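Local coordinates for protein octaprenyl-diphosphate synthase (Roseobacter denitrificans, PDB 4JXN) that probably builds octaprenyl diphosphate, the precursor of the quinone side chain, by adding five isopentenyl diphosphates to farnesyl diphosphate, at residues V121-Y124 against L125-R128; G73-H76 against I77-A80; A255-A259 against E260-F264; I283-L286 against H287-A290. All blocks are in the same frame, centred on the assembly; numbering follows the deposited sequence.

In the fold
All four are local contacts within or at the ends of helices, and their chemistry follows their place in the fold. Interaction 1 is the buried one: it lies within helix 116-134, against helix 75-94 and the second subunit, and combines aromatic and charged groups. Interaction 2 is partly buried and opens helix 75-94, which precedes helix 116-134; the centres of interactions 1 and 2 are about 19 Å apart. On the far side of the chain's centre from interaction 2, interactions 3 and 4 form a pair, about 12 Å between centres. Surface interaction 3 starts helix 259-270 with a side-chain cap, whereas interaction 4 ends helix 278-288 with a backbone motif; Glu261 and His289 bond the two together.

Interaction 1: V121-Y124 against L125-R128; sequences VGDY and LFSR
Tyr124 and Arg128 meet because their first torsions send both side chains along the same flank of the helix: Tyr124 chi1 of 180° puts CG opposite the backbone N, while CG of Arg128 lies anti to the carbonyl carbon and its chain bends at chi2 (-80°). The aliphatic part of the arginine thereby passes over one ring face. Arg128 CG stands 4.0 Å from the Tyr124 ring centroid, displaced toward the rim, in a CH-pi contact. Beyond the ring, Tyr124 OH sits over a face of the guanidinium, 2.9 Å from Arg128 NE; the angle is too poor for a hydrogen bond, and the two planes are 65° apart. Arg128 NH2 also has a long, weak ion pair with Glu154 of the second subunit.

On another flank, Asp123 OD1 approaches the Phe126 ring at its edge, 3.9 Å from Phe126 CD2. The pair belongs to a seam that continues across the dimer, since Asp123 OD2 is hydrogen-bonded to His93 ND1 of the second subunit, whereas the Phe126 ring meets His93 of its own chain edge-to-face. Under these side chains runs regular helix bonding, exemplified by Phe126 N to Gly122 O at 2.9 Å. Helix 116-134 thus lies at the interface between the two subunits and also packs on helix 75-94, where Leu125 touches Phe85 and Thr88, an arrangement consistent with the dimeric, all-helical isoprenoid synthase fold.

Interaction 2: G73-H76 against I77-A80; sequences GPFH and INLA
Pro74 O receives Ile77 N at 3.2 Å, but the donor stands well above the carbonyl plane, 43° out of it, as the chain enters the N-terminal turn of helix 75-94, one of the long helices of the isoprenoid synthase fold. Regular i to i+4 bonding follows: Leu79 N reaches Phe75 O at 2.8 Å, and Ala80 N reaches His76 O at 2.9 Å. The side chains exploit this start in two separate ways. His76 has CG placed between its backbone N and carbonyl carbon (chi1 62°), which folds the imidazole back beside Ile77. Ile77 CD1 then lies over one face of that ring, 3.9 Å from its centroid, in a CH-pi contact. Around this pair, Asp22 of helix 9-34 and Leu63 of helix 57-68 touch both side chains, and Val26 touches Ile77. Phe75 lies on another flank, where it touches Ile195 of helix 170-196, with Pro74 CG resting over the centre of its ring. Asn78 runs alongside it, pointing the same way, with amide and ring planes 89° apart; at the ring's edge, Asn78 ND2 comes within 3.5 Å of Phe75 CD1.

Interaction 3: A255-A259 against E260-F264; sequences AKADA and EERAF
Glu261 N donates the defining hydrogen bond to Asp258 OD1, at 2.7 Å; Asp258 is the N-cap of helix 259-270. The bond is nearly straight (164°) and meets the oxygen almost along its C-O axis. A chi1 of 64° sets the carboxylate between the backbone N and carbonyl carbon of Asp258, from where it can bend back over the first turn. Two backbone bonds carry the helix on, Arg262 N to Asp258 O at 2.7 Å and Ala263 N to Ala259 O at 3.0 Å, so Asp258 contributes both side chain and carbonyl to the same turn.

Packing is modest. Ala257 CB, turned toward the helix, touches Glu261 CB at 3.8 Å, and the extended chain of Glu261 crosses the side chain of Asp258 at about a right angle, its CG 3.1 Å from Asp258 OD1. The Arg262 chain, bent at chi2 and chi3, lays one face of its flat guanidinium on a carbonyl: Ala257 O stands 3.8 Å above the centre of that plane.

Charge enters through the two acids, with Asp258 OD1 and Glu261 OE2 lying 3.9 Å apart.

Glu261 is steadied from outside: OE1 is hydrogen-bonded to His289, and OE2 has a long, weak ion pair with Lys288. The nearby basic partners and the positive end of the helix dipole would probably ease the crowding of carboxylates, so this surface cap can gather acidic groups at the place where a helix start tends to favour them.

Interaction 4: I283-L286 against H287-A290; sequences IALL and HKHA
Ile283 and His287, one turn apart, lie side by side and point the same way, and Ile283 CG2 reaches the imidazole at 3.5 Å from His287 CD2. The same ring carbon comes 3.1 Å from Ile283 O, the carbonyl that accepts His287 N in the helix, so backbone and side chain of Ile283 both border the ring. On another flank the chain of Lys288 runs alongside Leu285, pointing the same way, with Lys288 CD 4.0 Å from Leu285 CD2. That methylene also sits over one face of the His289 ring, offset toward its rim. Lys288 gets there by extending fully, CG anti to the backbone N (chi1 -175°), and bends only at chi4.

What holds these groups is the last turn of helix 278-288. Lys288 N is bonded to Ala284 O at 2.8 Å, whereas His289 N makes a less straight bond to Leu285 O at 3.1 Å and a weak one to Leu286 O, as the backbone leaves helical geometry at His289. Farther out lies the preceding helix 259-270, which supplies Glu261 as the partner of His289 and packs Phe264 and Trp265 on Leu285. Leu286 packs on Ala291 and Leu292 at the start of the next helix.

Ala290 then takes a positive phi (54°), its N bonded to His287 O at 3.0 Å, while Ala291 N turns back to Leu286 O. This is a Schellman motif, the classic C-terminal helix cap, here turning the chain directly from helix 278-288 into helix 291-309.

Interaction 1: V121-Y124 against L125-R128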
loop_
_atom_site.group_PDB
_atom_site.type_symbol
_atom_site.label_atom_id
_atom_site.label_comp_id
_atom_site.label_asym_id
_atom_site.label_seq_id
_atom_site.Cartn_x
_atom_site.Cartn_y
_atom_site.Cartn_z
ATOM N N VAL A 121 8.336 4.502 0.496
ATOM C CA VAL A 121 9.097 3.446 1.163
ATOM C C VAL A 121 8.137 2.437 1.800
ATOM O O VAL A 121 8.337 1.236 1.681
ATOM C CB VAL A 121 10.084 4.016 2.204
ATOM C CG1 VAL A 121 10.661 2.908 3.076
ATOM C CG2 VAL A 121 11.217 4.758 1.509
ATOM N N GLY A 122 7.099 2.931 2.472
ATOM C CA GLY A 122 6.024 2.080 2.998
ATOM C C GLY A 122 5.379 1.252 1.897
ATOM O O GLY A 122 5.249 0.029 2.014
ATOM N N ASP A 123 4.996 1.918 0.811
ATOM C CA ASP A 123 4.414 1.230 -0.347
ATOM C C ASP A 123 5.319 0.110 -0.823
ATOM O O ASP A 123 4.847 -0.968 -1.199
ATOM C CB ASP A 123 4.157 2.207 -1.496
ATOM C CG ASP A 123 3.011 3.154 -1.214
ATOM O OD1 ASP A 123 2.249 2.893 -0.258
ATOM O OD2 ASP A 123 2.873 4.159 -1.946
ATOM N N TYR A 124 6.623 0.366 -0.785
ATOM C CA TYR A 124 7.610 -0.637 -1.147
ATOM C C TYR A 124 7.539 -1.849 -0.224
ATOM O O TYR A 124 7.598 -2.998 -0.683
ATOM C CB TYR A 124 9.038 -0.051 -1.153
ATOM C CG TYR A 124 10.097 -1.080 -1.527
ATOM C CD1 TYR A 124 9.954 -1.866 -2.674
ATOM C CD2 TYR A 124 11.226 -1.289 -0.727
ATOM C CE1 TYR A 124 10.898 -2.818 -3.019
ATOM C CE2 TYR A 124 12.179 -2.241 -1.069
ATOM C CZ TYR A 124 12.005 -3.002 -2.215
ATOM O OH TYR A 124 12.927 -3.950 -2.574
ATOM N N LEU A 125 7.396 -1.598 1.072
ATOM C CA LEU A 125 7.333 -2.695 2.055
ATOM C C LEU A 125 6.045 -3.493 1.911
ATOM O O LEU A 125 6.068 -4.726 2.016
ATOM C CB LEU A 125 7.442 -2.170 3.482
ATOM C CG LEU A 125 8.668 -1.335 3.866
ATOM C CD1 LEU A 125 8.524 -0.893 5.316
ATOM C CD2 LEU A 125 9.987 -2.068 3.655
ATOM N N PHE A 126 4.935 -2.790 1.660
ATOM C CA PHE A 126 3.663 -3.437 1.341
ATOM C C PHE A 126 3.839 -4.382 0.156
ATOM O O PHE A 126 3.493 -5.556 0.238
ATOM C CB PHE A 126 2.568 -2.428 0.964
ATOM C CG PHE A 126 2.003 -1.635 2.115
ATOM C CD1 PHE A 126 1.857 -2.182 3.391
ATOM C CD2 PHE A 126 1.536 -0.334 1.893
ATOM C CE1 PHE A 126 1.303 -1.430 4.424
ATOM C CE2 PHE A 126 0.983 0.416 2.923
ATOM C CZ PHE A 126 0.867 -0.132 4.191
ATOM N N SER A 127 4.379 -3.866 -0.945
ATOM C CA SER A 127 4.605 -4.695 -2.126
ATOM C C SER A 127 5.451 -5.911 -1.761
ATOM O O SER A 127 5.137 -7.036 -2.154
ATOM C CB SER A 127 5.270 -3.889 -3.252
ATOM O OG SER A 127 6.556 -3.429 -2.886
ATOM N N ARG A 128 6.512 -5.693 -0.988
ATOM C CA ARG A 128 7.370 -6.794 -0.548
ATOM C C ARG A 128 6.637 -7.774 0.375
ATOM O O ARG A 128 6.827 -8.988 0.271
ATOM C CB ARG A 128 8.621 -6.254 0.139
ATOM C CG ARG A 128 9.593 -5.587 -0.817
ATOM C CD ARG A 128 10.433 -6.611 -1.555
ATOM N NE ARG A 128 10.965 -6.072 -2.802
ATOM C CZ ARG A 128 11.923 -6.647 -3.524
ATOM N NH1 ARG A 128 12.472 -7.798 -3.140
ATOM N NH2 ARG A 128 12.336 -6.063 -4.644
#

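Interaction 2: G73-H76 against I77-A80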
loop_
_atom_site.group_PDB
_atom_site.type_symbol
_atom_site.label_atom_id
_atom_site.label_comp_id
_atom_site.label_asym_id
_atom_site.label_seq_id
_atom_site.Cartn_x
_atom_site.Cartn_y
_atom_site.Cartn_z
ATOM N N GLY A 73 7.342 -26.810 8.210
ATOM C CA GLY A 73 7.827 -26.054 7.039
ATOM C C GLY A 73 8.421 -24.657 7.213
ATOM O O GLY A 73 8.685 -24.220 8.338
ATOM N N PRO A 74 8.633 -23.940 6.085
ATOM C CA PRO A 74 9.384 -22.673 6.083
ATOM C C PRO A 74 8.564 -21.383 6.046
ATOM O O PRO A 74 9.112 -20.297 6.297
ATOM C CB PRO A 74 10.174 -22.772 4.779
ATOM C CG PRO A 74 9.248 -23.509 3.856
ATOM C CD PRO A 74 8.383 -24.412 4.704
ATOM N N PHE A 75 7.271 -21.487 5.737
ATOM C CA PHE A 75 6.486 -20.303 5.367
ATOM C C PHE A 75 6.049 -19.414 6.535
ATOM O O PHE A 75 5.748 -18.239 6.331
ATOM C CB PHE A 75 5.299 -20.716 4.497
ATOM C CG PHE A 75 5.709 -21.324 3.176
ATOM C CD1 PHE A 75 6.651 -20.689 2.361
ATOM C CD2 PHE A 75 5.161 -22.524 2.744
ATOM C CE1 PHE A 75 7.033 -21.244 1.151
ATOM C CE2 PHE A 75 5.541 -23.080 1.535
ATOM C CZ PHE A 75 6.473 -22.440 0.738
ATOM N N HIS A 76 6.026 -19.967 7.747
ATOM C CA HIS A 76 5.823 -19.177 8.975
ATOM C C HIS A 76 6.823 -18.023 9.074
ATOM O O HIS A 76 6.498 -16.936 9.567
ATOM C CB HIS A 76 5.859 -20.083 10.216
ATOM C CG HIS A 76 7.161 -20.791 10.428
ATOM N ND1 HIS A 76 7.816 -20.789 11.642
ATOM C CD2 HIS A 76 7.933 -21.520 9.587
ATOM C CE1 HIS A 76 8.932 -21.489 11.538
ATOM N NE2 HIS A 76 9.027 -21.941 10.302
ATOM N N ILE A 77 8.019 -18.258 8.538
ATOM C CA ILE A 77 9.044 -17.225 8.400
ATOM C C ILE A 77 8.602 -16.135 7.420
ATOM O O ILE A 77 8.723 -14.921 7.696
ATOM C CB ILE A 77 10.381 -17.830 7.899
ATOM C CG1 ILE A 77 10.817 -19.007 8.776
ATOM C CG2 ILE A 77 11.487 -16.780 7.894
ATOM C CD1 ILE A 77 10.938 -18.657 10.249
ATOM N N ASN A 78 8.085 -16.561 6.271
ATOM C CA ASN A 78 7.545 -15.592 5.296
ATOM C C ASN A 78 6.460 -14.752 5.956
ATOM O O ASN A 78 6.468 -13.514 5.900
ATOM C CB ASN A 78 6.946 -16.287 4.070
ATOM C CG ASN A 78 7.934 -17.194 3.346
ATOM O OD1 ASN A 78 8.839 -17.771 3.947
ATOM N ND2 ASN A 78 7.746 -17.330 2.039
ATOM N N LEU A 79 5.522 -15.444 6.594
ATOM C CA LEU A 79 4.354 -14.792 7.162
ATOM C C LEU A 79 4.696 -13.834 8.295
ATOM O O LEU A 79 4.070 -12.794 8.430
ATOM C CB LEU A 79 3.354 -15.845 7.634
ATOM C CG LEU A 79 2.768 -16.669 6.492
ATOM C CD1 LEU A 79 1.848 -17.758 7.035
ATOM C CD2 LEU A 79 2.056 -15.738 5.517
ATOM N N ALA A 80 5.672 -14.193 9.121
ATOM C CA ALA A 80 6.063 -13.312 10.206
ATOM C C ALA A 80 6.797 -12.088 9.653
ATOM O O ALA A 80 6.639 -10.990 10.170
ATOM C CB ALA A 80 6.916 -14.056 11.221
#

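Interaction 3: A255-A259 against E260-F264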
loop_
_atom_site.group_PDB
_atom_site.type_symbol
_atom_site.label_atom_id
_atom_site.label_comp_id
_atom_site.label_asym_id
_atom_site.label_seq_id
_atom_site.Cartn_x
_atom_site.Cartn_y
_atom_site.Cartn_z
ATOM N N ALA A 255 -18.064 11.058 28.558
ATOM C CA ALA A 255 -19.340 10.384 28.754
ATOM C C ALA A 255 -20.070 10.810 30.015
ATOM O O ALA A 255 -21.280 10.624 30.114
ATOM C CB ALA A 255 -19.134 8.875 28.762
ATOM N N LYS A 256 -19.351 11.385 30.975
ATOM C CA LYS A 256 -19.965 11.844 32.226
ATOM C C LYS A 256 -19.923 13.358 32.427
ATOM O O LYS A 256 -20.254 13.868 33.510
ATOM C CB LYS A 256 -19.292 11.129 33.386
ATOM C CG LYS A 256 -19.853 9.735 33.574
ATOM C CD LYS A 256 -18.818 8.816 34.168
ATOM C CE LYS A 256 -19.439 7.565 34.755
ATOM N NZ LYS A 256 -18.419 6.791 35.498
ATOM N N ALA A 257 -19.532 14.066 31.369
ATOM C CA ALA A 257 -19.371 15.510 31.410
ATOM C C ALA A 257 -20.715 16.213 31.550
ATOM O O ALA A 257 -21.608 16.029 30.721
ATOM C CB ALA A 257 -18.664 15.992 30.147
ATOM N N ASP A 258 -20.846 17.007 32.609
ATOM C CA ASP A 258 -21.900 18.013 32.691
ATOM C C ASP A 258 -21.589 19.158 31.719
ATOM O O ASP A 258 -20.574 19.130 31.005
ATOM C CB ASP A 258 -22.045 18.541 34.127
ATOM C CG ASP A 258 -20.800 19.280 34.620
ATOM O OD1 ASP A 258 -19.878 19.520 33.820
ATOM O OD2 ASP A 258 -20.737 19.615 35.819
ATOM N N ALA A 259 -22.458 20.166 31.708
ATOM C CA ALA A 259 -22.307 21.323 30.824
ATOM C C ALA A 259 -20.960 22.021 31.002
ATOM O O ALA A 259 -20.279 22.344 30.020
ATOM C CB ALA A 259 -23.439 22.303 31.069
ATOM N N GLU A 260 -20.589 22.252 32.258
ATOM C CA GLU A 260 -19.308 22.876 32.596
ATOM C C GLU A 260 -18.144 22.095 31.976
ATOM O O GLU A 260 -17.280 22.666 31.304
ATOM C CB GLU A 260 -19.137 22.948 34.127
ATOM C CG GLU A 260 -18.011 23.869 34.589
ATOM C CD GLU A 260 -17.559 23.595 36.016
ATOM O OE1 GLU A 260 -16.331 23.497 36.242
ATOM O OE2 GLU A 260 -18.422 23.471 36.912
ATOM N N GLU A 261 -18.147 20.781 32.193
ATOM C CA GLU A 261 -17.071 19.901 31.729
ATOM C C GLU A 261 -17.097 19.697 30.225
ATOM O O GLU A 261 -16.045 19.643 29.578
ATOM C CB GLU A 261 -17.154 18.555 32.440
ATOM C CG GLU A 261 -16.889 18.669 33.930
ATOM C CD GLU A 261 -17.062 17.368 34.679
ATOM O OE1 GLU A 261 -16.990 16.284 34.059
ATOM O OE2 GLU A 261 -17.251 17.438 35.907
ATOM N N ARG A 262 -18.300 19.590 29.667
ATOM C CA ARG A 262 -18.450 19.491 28.223
ATOM C C ARG A 262 -17.769 20.688 27.545
ATOM O O ARG A 262 -16.996 20.517 26.597
ATOM C CB ARG A 262 -19.934 19.388 27.843
ATOM C CG ARG A 262 -20.197 18.918 26.412
ATOM C CD ARG A 262 -21.333 17.895 26.347
ATOM N NE ARG A 262 -20.849 16.521 26.531
ATOM C CZ ARG A 262 -21.601 15.474 26.885
ATOM N NH1 ARG A 262 -21.033 14.274 27.014
ATOM N NH2 ARG A 262 -22.908 15.604 27.118
ATOM N N ALA A 263 -18.021 21.892 28.054
ATOM C CA ALA A 263 -17.430 23.108 27.480
ATOM C C ALA A 263 -15.923 23.021 27.448
ATOM O O ALA A 263 -15.292 23.397 26.452
ATOM C CB ALA A 263 -17.875 24.338 28.258
ATOM N N PHE A 264 -15.344 22.507 28.533
ATOM C CA PHE A 264 -13.914 22.235 28.568
ATOM C C PHE A 264 -13.509 21.194 27.503
ATOM O O PHE A 264 -12.483 21.351 26.852
ATOM C CB PHE A 264 -13.494 21.743 29.956
ATOM C CG PHE A 264 -12.033 21.397 30.052
ATOM C CD1 PHE A 264 -11.088 22.399 30.218
ATOM C CD2 PHE A 264 -11.603 20.083 29.959
ATOM C CE1 PHE A 264 -9.742 22.096 30.298
ATOM C CE2 PHE A 264 -10.262 19.771 30.037
ATOM C CZ PHE A 264 -9.328 20.781 30.205
#

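Interaction 4: I283-L286 against H287-A290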
loop_
_atom_site.group_PDB
_atom_site.type_symbol
_atom_site.label_atom_id
_atom_site.label_comp_id
_atom_site.label_asym_id
_atom_site.label_seq_id
_atom_site.Cartn_x
_atom_site.Cartn_y
_atom_site.Cartn_z
ATOM N N ILE A 283 -6.674 15.701 33.640
ATOM C CA ILE A 283 -6.308 14.582 34.515
ATOM C C ILE A 283 -7.198 14.537 35.763
ATOM O O ILE A 283 -7.619 13.468 36.196
ATOM C CB ILE A 283 -4.802 14.635 34.904
ATOM C CG1 ILE A 283 -3.935 14.314 33.676
ATOM C CG2 ILE A 283 -4.475 13.652 36.023
ATOM C CD1 ILE A 283 -2.455 14.566 33.864
ATOM N N ALA A 284 -7.471 15.698 36.345
ATOM C CA ALA A 284 -8.401 15.790 37.471
ATOM C C ALA A 284 -9.787 15.224 37.114
ATOM O O ALA A 284 -10.393 14.518 37.912
ATOM C CB ALA A 284 -8.533 17.238 37.926
ATOM N N LEU A 285 -10.286 15.571 35.923
ATOM C CA LEU A 285 -11.579 15.093 35.440
ATOM C C LEU A 285 -11.567 13.577 35.211
ATOM O O LEU A 285 -12.565 12.905 35.466
ATOM C CB LEU A 285 -12.012 15.834 34.162
ATOM C CG LEU A 285 -12.238 17.346 34.312
ATOM C CD1 LEU A 285 -12.616 17.977 32.985
ATOM C CD2 LEU A 285 -13.280 17.652 35.377
ATOM N N LEU A 286 -10.433 13.038 34.767
ATOM C CA LEU A 286 -10.303 11.580 34.590
ATOM C C LEU A 286 -10.474 10.906 35.913
ATOM O O LEU A 286 -11.247 9.942 36.030
ATOM C CB LEU A 286 -8.935 11.167 34.028
ATOM C CG LEU A 286 -8.590 11.633 32.613
ATOM C CD1 LEU A 286 -7.270 11.032 32.152
ATOM C CD2 LEU A 286 -9.707 11.280 31.650
ATOM N N HIS A 287 -9.740 11.407 36.908
ATOM C CA HIS A 287 -9.787 10.829 38.260
ATOM C C HIS A 287 -11.174 11.004 38.874
ATOM O O HIS A 287 -11.743 10.057 39.418
ATOM C CB HIS A 287 -8.704 11.430 39.165
ATOM C CG HIS A 287 -7.316 11.032 38.776
ATOM N ND1 HIS A 287 -6.916 9.716 38.698
ATOM C CD2 HIS A 287 -6.244 11.773 38.411
ATOM C CE1 HIS A 287 -5.654 9.663 38.314
ATOM N NE2 HIS A 287 -5.223 10.898 38.132
ATOM N N LYS A 288 -11.722 12.206 38.732
ATOM C CA LYS A 288 -13.061 12.550 39.224
ATOM C C LYS A 288 -14.080 11.522 38.786
ATOM O O LYS A 288 -14.968 11.164 39.547
ATOM C CB LYS A 288 -13.460 13.922 38.675
ATOM C CG LYS A 288 -14.767 14.499 39.183
ATOM C CD LYS A 288 -15.066 15.800 38.441
ATOM C CE LYS A 288 -16.300 16.511 38.974
ATOM N NZ LYS A 288 -17.541 15.691 38.883
ATOM N N HIS A 289 -13.929 11.046 37.555
ATOM C CA HIS A 289 -14.893 10.149 36.947
ATOM C C HIS A 289 -14.422 8.700 36.868
ATOM O O HIS A 289 -14.993 7.927 36.107
ATOM C CB HIS A 289 -15.222 10.644 35.530
ATOM C CG HIS A 289 -15.944 11.949 35.501
ATOM N ND1 HIS A 289 -17.105 12.170 36.211
ATOM C CD2 HIS A 289 -15.683 13.097 34.836
ATOM C CE1 HIS A 289 -17.522 13.403 35.990
ATOM N NE2 HIS A 289 -16.677 13.986 35.160
ATOM N N ALA A 290 -13.385 8.350 37.626
ATOM C CA ALA A 290 -12.814 6.992 37.650
ATOM C C ALA A 290 -12.438 6.468 36.257
ATOM O O ALA A 290 -12.575 5.282 35.965
ATOM C CB ALA A 290 -13.781 6.030 38.341
#